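Local coordinates for protein UDP-N-acetylmuramate-alanine ligase MurC (Thermotoga maritima, PDB 1J6U) that joins L-alanine to UDP-N-acetylmuramate at the expense of ATP, a cytoplasmic step in building the peptidoglycan of the cell wall, at residues Asn100-Phe105 against Glu172-Phe177; Thr242-Met247 against Met258-Gly263; Asn323-Asp328 against Asn432-Phe437. All blocks are in the same frame, centred on the assembly; numbering follows the deposited sequence.

Contact 1: residues Asn100-Phe105 against Glu172-Phe177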
loop_
_atom_site.group_PDB
_atom_site.type_symbol
_atom_site.label_atom_id
_atom_site.label_comp_id
_atom_site.label_asym_id
_atom_site.label_seq_id
_atom_site.Cartn_x
_atom_site.Cartn_y
_atom_site.Cartn_z
ATOM N N ASN A 100 8.617 12.981 15.563
ATOM C CA ASN A 100 8.645 12.246 14.298
ATOM C C ASN A 100 7.492 11.259 14.216
ATOM O O ASN A 100 7.153 10.604 15.204
ATOM C CB ASN A 100 9.985 11.536 14.147
ATOM C CG ASN A 100 11.133 12.536 13.939
ATOM O OD1 ASN A 100 11.109 13.330 12.992
ATOM N ND2 ASN A 100 12.122 12.515 14.829
ATOM N N ARG A 101 6.879 11.191 13.038
ATOM C CA ARG A 101 5.746 10.320 12.749
ATOM C C ARG A 101 5.788 8.938 13.428
ATOM O O ARG A 101 4.959 8.645 14.291
ATOM C CB ARG A 101 5.635 10.152 11.230
ATOM C CG ARG A 101 4.340 9.487 10.723
ATOM C CD ARG A 101 4.359 9.338 9.181
ATOM N NE ARG A 101 5.607 8.707 8.724
ATOM C CZ ARG A 101 6.113 8.812 7.487
ATOM N NH1 ARG A 101 7.264 8.205 7.159
ATOM N NH2 ARG A 101 5.473 9.528 6.565
ATOM N N LEU A 102 6.776 8.116 13.077
ATOM C CA LEU A 102 6.849 6.754 13.599
ATOM C C LEU A 102 6.917 6.723 15.083
ATOM O O LEU A 102 6.159 6.004 15.742
ATOM C CB LEU A 102 8.053 5.997 13.056
ATOM C CG LEU A 102 7.781 4.649 12.407
ATOM C CD1 LEU A 102 9.016 3.802 12.587
ATOM C CD2 LEU A 102 6.539 3.974 13.017
ATOM N N HIS A 103 7.846 7.508 15.603
ATOM C CA HIS A 103 8.046 7.601 17.033
ATOM C C HIS A 103 6.754 8.020 17.738
ATOM O O HIS A 103 6.411 7.478 18.776
ATOM C CB HIS A 103 9.149 8.614 17.334
ATOM C CG HIS A 103 9.454 8.726 18.786
ATOM N ND1 HIS A 103 10.378 7.917 19.411
ATOM C CD2 HIS A 103 8.880 9.471 19.761
ATOM C CE1 HIS A 103 10.358 8.155 20.711
ATOM N NE2 HIS A 103 9.458 9.093 20.949
ATOM N N TYR A 104 6.042 8.991 17.177
ATOM C CA TYR A 104 4.798 9.461 17.782
ATOM C C TYR A 104 3.735 8.357 17.708
ATOM O O TYR A 104 2.926 8.161 18.623
ATOM C CB TYR A 104 4.294 10.685 17.045
ATOM C CG TYR A 104 3.030 11.243 17.635
ATOM C CD1 TYR A 104 3.045 11.912 18.866
ATOM C CD2 TYR A 104 1.812 11.132 16.952
ATOM C CE1 TYR A 104 1.874 12.471 19.397
ATOM C CE2 TYR A 104 0.644 11.675 17.477
ATOM C CZ TYR A 104 0.685 12.346 18.693
ATOM O OH TYR A 104 -0.462 12.903 19.178
ATOM N N PHE A 105 3.740 7.656 16.583
ATOM C CA PHE A 105 2.827 6.561 16.381
ATOM C C PHE A 105 3.081 5.503 17.477
ATOM O O PHE A 105 2.144 5.011 18.126
ATOM C CB PHE A 105 3.057 5.955 15.000
ATOM C CG PHE A 105 2.123 4.855 14.690
ATOM C CD1 PHE A 105 0.747 5.071 14.747
ATOM C CD2 PHE A 105 2.602 3.591 14.376
ATOM C CE1 PHE A 105 -0.152 4.039 14.493
ATOM C CE2 PHE A 105 1.717 2.551 14.121
ATOM C CZ PHE A 105 0.335 2.781 14.180
ATOM N N GLU A 172 9.405 -1.007 7.198
ATOM C CA GLU A 172 10.730 -1.452 7.530
ATOM C C GLU A 172 11.797 -0.583 6.897
ATOM O O GLU A 172 12.954 -1.000 6.740
ATOM C CB GLU A 172 10.930 -2.933 7.148
ATOM C CG GLU A 172 10.433 -3.401 5.766
ATOM C CD GLU A 172 11.126 -2.729 4.598
ATOM O OE1 GLU A 172 10.861 -1.524 4.375
ATOM O OE2 GLU A 172 11.934 -3.405 3.909
ATOM N N SER A 173 11.423 0.631 6.526
ATOM C CA SER A 173 12.413 1.513 5.927
ATOM C C SER A 173 13.088 2.212 7.056
ATOM O O SER A 173 14.269 2.500 6.994
ATOM C CB SER A 173 11.772 2.536 5.000
ATOM O OG SER A 173 11.407 1.878 3.814
ATOM N N GLU A 174 12.326 2.486 8.096
ATOM C CA GLU A 174 12.892 3.155 9.240
ATOM C C GLU A 174 13.270 2.095 10.252
ATOM O O GLU A 174 12.414 1.357 10.730
ATOM C CB GLU A 174 11.881 4.135 9.840
ATOM C CG GLU A 174 10.826 4.606 8.822
ATOM C CD GLU A 174 10.036 5.846 9.274
ATOM O OE1 GLU A 174 8.857 5.993 8.844
ATOM O OE2 GLU A 174 10.601 6.675 10.041
ATOM N N GLU A 175 14.561 2.023 10.562
ATOM C CA GLU A 175 15.106 1.077 11.543
ATOM C C GLU A 175 14.285 1.033 12.850
ATOM O O GLU A 175 14.142 -0.026 13.483
ATOM C CB GLU A 175 16.552 1.470 11.855
ATOM C CG GLU A 175 17.361 0.464 12.663
ATOM C CD GLU A 175 18.789 0.945 12.894
ATOM O OE1 GLU A 175 19.743 0.167 12.637
ATOM O OE2 GLU A 175 18.946 2.111 13.331
ATOM N N PHE A 176 13.745 2.183 13.238
ATOM C CA PHE A 176 12.941 2.304 14.460
ATOM C C PHE A 176 11.727 1.382 14.477
ATOM O O PHE A 176 11.067 1.276 15.500
ATOM C CB PHE A 176 12.440 3.741 14.622
ATOM C CG PHE A 176 11.822 4.033 15.971
ATOM C CD1 PHE A 176 12.618 4.159 17.104
ATOM C CD2 PHE A 176 10.442 4.210 16.102
ATOM C CE1 PHE A 176 12.048 4.459 18.356
ATOM C CE2 PHE A 176 9.855 4.511 17.338
ATOM C CZ PHE A 176 10.662 4.636 18.477
ATOM N N PHE A 177 11.410 0.728 13.357
ATOM C CA PHE A 177 10.233 -0.135 13.363
ATOM C C PHE A 177 10.493 -1.254 14.335
ATOM O O PHE A 177 9.569 -1.747 14.982
ATOM C CB PHE A 177 9.907 -0.670 11.959
ATOM C CG PHE A 177 10.654 -1.910 11.568
ATOM C CD1 PHE A 177 10.062 -3.177 11.730
ATOM C CD2 PHE A 177 11.913 -1.826 10.989
ATOM C CE1 PHE A 177 10.714 -4.344 11.314
ATOM C CE2 PHE A 177 12.579 -2.982 10.569
ATOM C CZ PHE A 177 11.982 -4.251 10.729
HETATM O O HOH W 1 8.857 9.023 11.687
#

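Contact 2: residues Thr242-Met247 against Met258-Gly263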
loop_
_atom_site.group_PDB
_atom_site.type_symbol
_atom_site.label_atom_id
_atom_site.label_comp_id
_atom_site.label_asym_id
_atom_site.label_seq_id
_atom_site.Cartn_x
_atom_site.Cartn_y
_atom_site.Cartn_z
ATOM N N THR A 242 4.681 -23.661 6.660
ATOM C CA THR A 242 3.580 -24.258 7.408
ATOM C C THR A 242 2.326 -24.295 6.511
ATOM O O THR A 242 1.645 -25.306 6.404
ATOM C CB THR A 242 3.225 -23.434 8.661
ATOM O OG1 THR A 242 4.409 -23.107 9.381
ATOM C CG2 THR A 242 2.264 -24.220 9.570
ATOM N N TYR A 243 2.001 -23.161 5.902
ATOM C CA TYR A 243 0.857 -23.105 5.011
ATOM C C TYR A 243 1.466 -23.050 3.649
ATOM O O TYR A 243 2.393 -22.276 3.391
ATOM C CB TYR A 243 0.011 -21.889 5.299
ATOM C CG TYR A 243 -0.558 -22.000 6.676
ATOM C CD1 TYR A 243 0.155 -21.551 7.780
ATOM C CD2 TYR A 243 -1.776 -22.629 6.880
ATOM C CE1 TYR A 243 -0.339 -21.741 9.037
ATOM C CE2 TYR A 243 -2.279 -22.815 8.121
ATOM C CZ TYR A 243 -1.557 -22.378 9.202
ATOM O OH TYR A 243 -2.044 -22.600 10.465
ATOM N N THR A 244 0.921 -23.893 2.784
ATOM C CA THR A 244 1.432 -24.082 1.442
ATOM C C THR A 244 0.337 -24.076 0.350
ATOM O O THR A 244 -0.858 -24.241 0.641
ATOM C CB THR A 244 2.267 -25.399 1.518
ATOM O OG1 THR A 244 3.653 -25.054 1.554
ATOM C CG2 THR A 244 1.947 -26.379 0.420
ATOM N N LEU A 245 0.744 -23.860 -0.893
ATOM C CA LEU A 245 -0.199 -23.841 -2.019
ATOM C C LEU A 245 -0.140 -25.126 -2.803
ATOM O O LEU A 245 0.907 -25.490 -3.340
ATOM C CB LEU A 245 0.129 -22.710 -2.976
ATOM C CG LEU A 245 -0.107 -21.346 -2.383
ATOM C CD1 LEU A 245 0.180 -20.301 -3.434
ATOM C CD2 LEU A 245 -1.554 -21.259 -1.933
ATOM N N GLU A 246 -1.253 -25.828 -2.884
ATOM C CA GLU A 246 -1.213 -27.042 -3.638
ATOM C C GLU A 246 -1.606 -26.753 -5.087
ATOM O O GLU A 246 -1.043 -27.318 -6.008
ATOM C CB GLU A 246 -2.143 -28.073 -3.022
ATOM C CG GLU A 246 -2.464 -29.188 -3.990
ATOM C CD GLU A 246 -3.432 -30.181 -3.417
ATOM O OE1 GLU A 246 -4.240 -29.771 -2.553
ATOM O OE2 GLU A 246 -3.393 -31.360 -3.842
HETATM N N MSE A 247 -2.573 -25.869 -5.280
HETATM C CA MSE A 247 -3.052 -25.510 -6.612
HETATM C C MSE A 247 -3.640 -24.129 -6.587
HETATM O O MSE A 247 -4.195 -23.688 -5.579
HETATM C CB MSE A 247 -4.168 -26.409 -7.079
HETATM C CG MSE A 247 -3.851 -27.851 -7.153
HETATM SE SE MSE A 247 -5.584 -28.578 -7.320
HETATM C CE MSE A 247 -5.927 -29.007 -5.479
HETATM N N MSE A 258 -5.845 -23.981 -3.384
HETATM C CA MSE A 258 -5.951 -25.104 -2.454
HETATM C C MSE A 258 -4.821 -24.922 -1.441
HETATM O O MSE A 258 -3.646 -24.943 -1.799
HETATM C CB MSE A 258 -5.758 -26.442 -3.184
HETATM C CG MSE A 258 -7.000 -27.308 -3.229
HETATM SE SE MSE A 258 -7.788 -27.431 -1.460
HETATM C CE MSE A 258 -9.594 -27.042 -2.054
ATOM N N VAL A 259 -5.158 -24.729 -0.181
ATOM C CA VAL A 259 -4.105 -24.514 0.797
ATOM C C VAL A 259 -3.857 -25.735 1.664
ATOM O O VAL A 259 -4.803 -26.340 2.158
ATOM C CB VAL A 259 -4.469 -23.331 1.678
ATOM C CG1 VAL A 259 -3.484 -23.175 2.778
ATOM C CG2 VAL A 259 -4.497 -22.095 0.846
ATOM N N GLU A 260 -2.583 -26.104 1.820
ATOM C CA GLU A 260 -2.196 -27.231 2.667
ATOM C C GLU A 260 -1.611 -26.673 3.924
ATOM O O GLU A 260 -1.000 -25.591 3.915
ATOM C CB GLU A 260 -1.126 -28.108 2.032
ATOM C CG GLU A 260 -1.601 -28.829 0.818
ATOM C CD GLU A 260 -0.460 -29.386 -0.023
ATOM O OE1 GLU A 260 0.543 -28.664 -0.257
ATOM O OE2 GLU A 260 -0.576 -30.550 -0.464
ATOM N N LYS A 261 -1.844 -27.396 5.019
ATOM C CA LYS A 261 -1.286 -27.042 6.321
ATOM C C LYS A 261 -0.388 -28.242 6.682
ATOM O O LYS A 261 -0.818 -29.404 6.666
ATOM C CB LYS A 261 -2.397 -26.841 7.334
ATOM C CG LYS A 261 -1.939 -26.393 8.710
ATOM C CD LYS A 261 -3.148 -26.396 9.618
ATOM C CE LYS A 261 -2.766 -25.808 10.906
ATOM N NZ LYS A 261 -3.963 -25.605 11.781
ATOM N N ASN A 262 0.879 -27.950 6.939
ATOM C CA ASN A 262 1.844 -28.970 7.232
ATOM C C ASN A 262 1.694 -30.143 6.285
ATOM O O ASN A 262 1.758 -31.309 6.683
ATOM C CB ASN A 262 1.710 -29.407 8.680
ATOM C CG ASN A 262 2.381 -28.440 9.597
ATOM O OD1 ASN A 262 3.557 -28.142 9.417
ATOM N ND2 ASN A 262 1.647 -27.920 10.575
ATOM N N GLY A 263 1.442 -29.821 5.029
ATOM C CA GLY A 263 1.357 -30.842 4.009
ATOM C C GLY A 263 0.048 -31.519 3.760
ATOM O O GLY A 263 -0.021 -32.450 2.961
HETATM O O HOH W 2 2.050 -27.322 3.838
#

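Contact 3: residues Asn323-Asp328 against Asn432-Phe437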
loop_
_atom_site.group_PDB
_atom_site.type_symbol
_atom_site.label_atom_id
_atom_site.label_comp_id
_atom_site.label_asym_id
_atom_site.label_seq_id
_atom_site.Cartn_x
_atom_site.Cartn_y
_atom_site.Cartn_z
ATOM N N ASN A 323 -16.993 -3.325 -22.616
ATOM C CA ASN A 323 -15.934 -4.190 -22.138
ATOM C C ASN A 323 -14.627 -3.368 -22.021
ATOM O O ASN A 323 -13.553 -3.751 -22.527
ATOM C CB ASN A 323 -15.729 -5.423 -23.036
ATOM C CG ASN A 323 -14.789 -6.419 -22.388
ATOM O OD1 ASN A 323 -14.659 -6.455 -21.151
ATOM N ND2 ASN A 323 -14.130 -7.228 -23.196
ATOM N N ILE A 324 -14.739 -2.219 -21.358
ATOM C CA ILE A 324 -13.587 -1.350 -21.153
ATOM C C ILE A 324 -13.277 -1.149 -19.672
ATOM O O ILE A 324 -14.162 -0.854 -18.864
ATOM C CB ILE A 324 -13.801 0.027 -21.828
ATOM C CG1 ILE A 324 -13.502 -0.108 -23.307
ATOM C CG2 ILE A 324 -12.843 1.082 -21.246
ATOM C CD1 ILE A 324 -14.045 1.040 -24.107
ATOM N N TYR A 325 -12.011 -1.304 -19.323
ATOM C CA TYR A 325 -11.593 -1.121 -17.934
ATOM C C TYR A 325 -10.469 -0.109 -17.780
ATOM O O TYR A 325 -9.552 -0.027 -18.606
ATOM C CB TYR A 325 -11.063 -2.453 -17.338
ATOM C CG TYR A 325 -12.074 -3.583 -17.245
ATOM C CD1 TYR A 325 -12.420 -4.301 -18.375
ATOM C CD2 TYR A 325 -12.659 -3.952 -16.011
ATOM C CE1 TYR A 325 -13.303 -5.360 -18.312
ATOM C CE2 TYR A 325 -13.563 -5.034 -15.926
ATOM C CZ TYR A 325 -13.863 -5.729 -17.092
ATOM O OH TYR A 325 -14.645 -6.836 -17.096
ATOM N N VAL A 326 -10.519 0.648 -16.705
ATOM C CA VAL A 326 -9.425 1.556 -16.387
ATOM C C VAL A 326 -8.972 1.032 -15.020
ATOM O O VAL A 326 -9.726 1.015 -14.028
ATOM C CB VAL A 326 -9.890 3.044 -16.282
ATOM C CG1 VAL A 326 -8.720 3.901 -15.828
ATOM C CG2 VAL A 326 -10.407 3.551 -17.658
ATOM N N ILE A 327 -7.730 0.606 -14.968
ATOM C CA ILE A 327 -7.169 0.043 -13.745
ATOM C C ILE A 327 -5.940 0.838 -13.268
ATOM O O ILE A 327 -5.098 1.250 -14.082
ATOM C CB ILE A 327 -6.779 -1.462 -13.998
ATOM C CG1 ILE A 327 -8.047 -2.275 -14.274
ATOM C CG2 ILE A 327 -6.095 -2.078 -12.763
ATOM C CD1 ILE A 327 -7.786 -3.774 -14.507
ATOM N N ASP A 328 -5.859 1.051 -11.951
ATOM C CA ASP A 328 -4.737 1.753 -11.308
ATOM C C ASP A 328 -3.773 0.838 -10.564
ATOM O O ASP A 328 -4.181 -0.023 -9.788
ATOM C CB ASP A 328 -5.257 2.772 -10.303
ATOM C CG ASP A 328 -6.028 3.881 -10.960
ATOM O OD1 ASP A 328 -5.462 4.476 -11.884
ATOM O OD2 ASP A 328 -7.178 4.169 -10.564
ATOM N N ASN A 432 -13.230 -3.673 -25.567
ATOM C CA ASN A 432 -12.479 -4.848 -25.115
ATOM C C ASN A 432 -11.061 -4.508 -24.801
ATOM O O ASN A 432 -10.131 -5.179 -25.264
ATOM C CB ASN A 432 -12.511 -5.924 -26.190
ATOM C CG ASN A 432 -13.919 -6.295 -26.545
ATOM O OD1 ASN A 432 -14.781 -6.377 -25.664
ATOM N ND2 ASN A 432 -14.179 -6.502 -27.828
ATOM N N THR A 433 -10.895 -3.464 -24.003
ATOM C CA THR A 433 -9.564 -3.023 -23.687
ATOM C C THR A 433 -9.455 -2.635 -22.255
ATOM O O THR A 433 -10.382 -2.068 -21.653
ATOM C CB THR A 433 -9.146 -1.799 -24.564
ATOM O OG1 THR A 433 -9.137 -2.190 -25.937
ATOM C CG2 THR A 433 -7.748 -1.330 -24.210
ATOM N N VAL A 434 -8.304 -2.977 -21.708
ATOM C CA VAL A 434 -8.015 -2.652 -20.343
ATOM C C VAL A 434 -6.918 -1.624 -20.378
ATOM O O VAL A 434 -5.851 -1.870 -20.937
ATOM C CB VAL A 434 -7.496 -3.867 -19.570
ATOM C CG1 VAL A 434 -6.901 -3.388 -18.223
ATOM C CG2 VAL A 434 -8.646 -4.881 -19.360
ATOM N N PHE A 435 -7.186 -0.470 -19.789
ATOM C CA PHE A 435 -6.170 0.565 -19.728
ATOM C C PHE A 435 -5.606 0.559 -18.312
ATOM O O PHE A 435 -6.303 0.873 -17.328
ATOM C CB PHE A 435 -6.764 1.943 -20.037
ATOM C CG PHE A 435 -7.379 2.025 -21.367
ATOM C CD1 PHE A 435 -8.724 1.788 -21.525
ATOM C CD2 PHE A 435 -6.606 2.316 -22.484
ATOM C CE1 PHE A 435 -9.318 1.839 -22.800
ATOM C CE2 PHE A 435 -7.180 2.366 -23.747
ATOM C CZ PHE A 435 -8.544 2.127 -23.910
ATOM N N LEU A 436 -4.346 0.172 -18.214
ATOM C CA LEU A 436 -3.679 0.149 -16.927
ATOM C C LEU A 436 -2.807 1.390 -16.776
ATOM O O LEU A 436 -1.790 1.523 -17.475
ATOM C CB LEU A 436 -2.750 -1.049 -16.825
ATOM C CG LEU A 436 -3.288 -2.433 -17.068
ATOM C CD1 LEU A 436 -2.100 -3.417 -17.190
ATOM C CD2 LEU A 436 -4.231 -2.783 -15.942
ATOM N N PHE A 437 -3.195 2.283 -15.872
ATOM C CA PHE A 437 -2.404 3.460 -15.588
ATOM C C PHE A 437 -1.462 3.081 -14.423
ATOM O O PHE A 437 -1.851 3.047 -13.253
ATOM C CB PHE A 437 -3.303 4.607 -15.188
ATOM C CG PHE A 437 -3.958 5.251 -16.332
ATOM C CD1 PHE A 437 -5.091 4.689 -16.902
ATOM C CD2 PHE A 437 -3.452 6.443 -16.852
ATOM C CE1 PHE A 437 -5.721 5.312 -17.966
ATOM C CE2 PHE A 437 -4.077 7.066 -17.920
ATOM C CZ PHE A 437 -5.213 6.503 -18.475
HETATM O O HOH W 3 -2.876 4.922 -11.888
#

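Contact 1: residues Asn100-Phe105 against Glu172-Phe177
R101 and E174 form a salt bridge between two domains of the Mur ligase: the first turn of helix 101-112, at the end of the N-terminal Rossmann-like domain, meets the loop after strand 166-170 of the ATP-binding middle domain. R101 has its CG trans to the backbone N (chi1 -169°) and bends at chi3, which swings the guanidinium across the glutamate. NH1 donates to E174 OE1 at 3.2 Å, with the acceptor close to the guanidinium plane; seen from the carboxylate, the donor stands above the plane, and the two flat groups are turned 68° from each other. Water 1 takes the backbone N-H of L102 at 2.7 Å and gives a weak bond to E174 OE2, linking the second carboxylate oxygen to the start of the helix. A glutamine in place of E174 would probably leave R101 without its opposite charge and weaken the tie between the domains. Next to the ion pair, L102 pushes its side chain between E174 and F176, CG lying 4.0 Å from E174 OE1. Its CD1 reaches the edge of the F176 ring, near the ring plane, 3.8 Å from CD2. F176 in turn leans obliquely on the H103 ring, the planes 38° apart, while F177 turns into its own domain against helix 202-214. The H103-F176 approach is closest where ND1 of H103 comes within 3.4 Å of CZ of F176.

Contact 2: residues Thr242-Met247 against Met258-Gly263
The beta hairpin of strands 243-250 and 255-261, at the edge of the middle domain, brings these segments together as antiparallel neighbours. T244 and E260 form a hydrogen-bonded pair: T244 N gives to E260 O and E260 N to T244 O, each at 2.8 Å. N262 N extends the ladder to T242 O, and E246 N reaches M258 O almost straight, at 174°. Water 2 accepts from G263 N and donates to T242 O where the chain leaves the strand.

On the face of Y243, L245 and V259, K261 has its CG opposite the backbone N (chi1 -177°) and an extended chain beyond, which lays it along the tyrosine, CG 3.6 Å from CE2 of Y243 and CE 3.3 Å from its OH. The tyrosine hydroxyl and the lysine NZ both turn to D290, in helix 276-291, which also packs against L245 and V259. Where the chain turns at E246, its side chain crosses that of E260, which shares a face with T244, at about a right angle, the carboxylates stacked and E246 OE1 4.3 Å from E260 OE2. The two acids would be expected to repel each other, but E246 OE2 is paired with R265 of the next strand, whose positive charge probably offsets the cost.

Contact 3: residues Asn323-Asp328 against Asn432-Phe437
I327 and L436 lie side by side on one face of a parallel strand pair, CD2 of L436 pressed to 3.5 Å from CB of I327, a tight fit for two carbons. The isoleucine's CG1 points opposite its carbonyl carbon (chi1 -65°), and CD1 continues to V434 CG1 at 3.8 Å, while V434 CG2 touches the ring of Y325 obliquely. On the other face, CG2 of I324 meets the edge of the F435 ring, 3.9 Å from CE1, and V326 CG1 rests against F437. The backbone sets this register: F435 N donates to Y325 O at 2.7 Å, F435 O accepts from I327 N, and F437 N approaches I327 O nearly head-on. At one end N323 ND2 donates a hydrogen bond to N432 OD1 at 2.7 Å, their amide planes 61° apart; at the other, water 3 donates both to D328 OD1 and to F437 O.

Farther out, E351 also takes N323 ND2, S447 binds D328 OD1, R252 bonds to the hydroxyl of Y325, and the Y325 ring stacks on that of H318. The pair lies in the C-terminal domain's mixed sheet, between strand 314-319, antiparallel to 324-329, and strand 352-357, parallel to 433-438. Helix 443-457 packs over the I324, V326 and F437 face, where F450 meets F435 edge-to-face.

In the fold
Contact 3 is the buried one: two adjacent strands deep in the C-terminal domain, bound by backbone bonds and apolar side chains on both faces. Contacts 1 and 2 lie at the surface, and charge matters more in both. Contact 2 shares the strand ladder of contact 3, but antiparallel and within one hairpin, whereas contact 3 pairs strands 104 residues apart in sequence. Contact 1 has no such ladder; side chains and a water join a helix of one domain to a loop of the next. No two contacts share an element, and their centres are 33 to 37 Å apart, contacts 1 and 3 on opposite sides of the chain's centre.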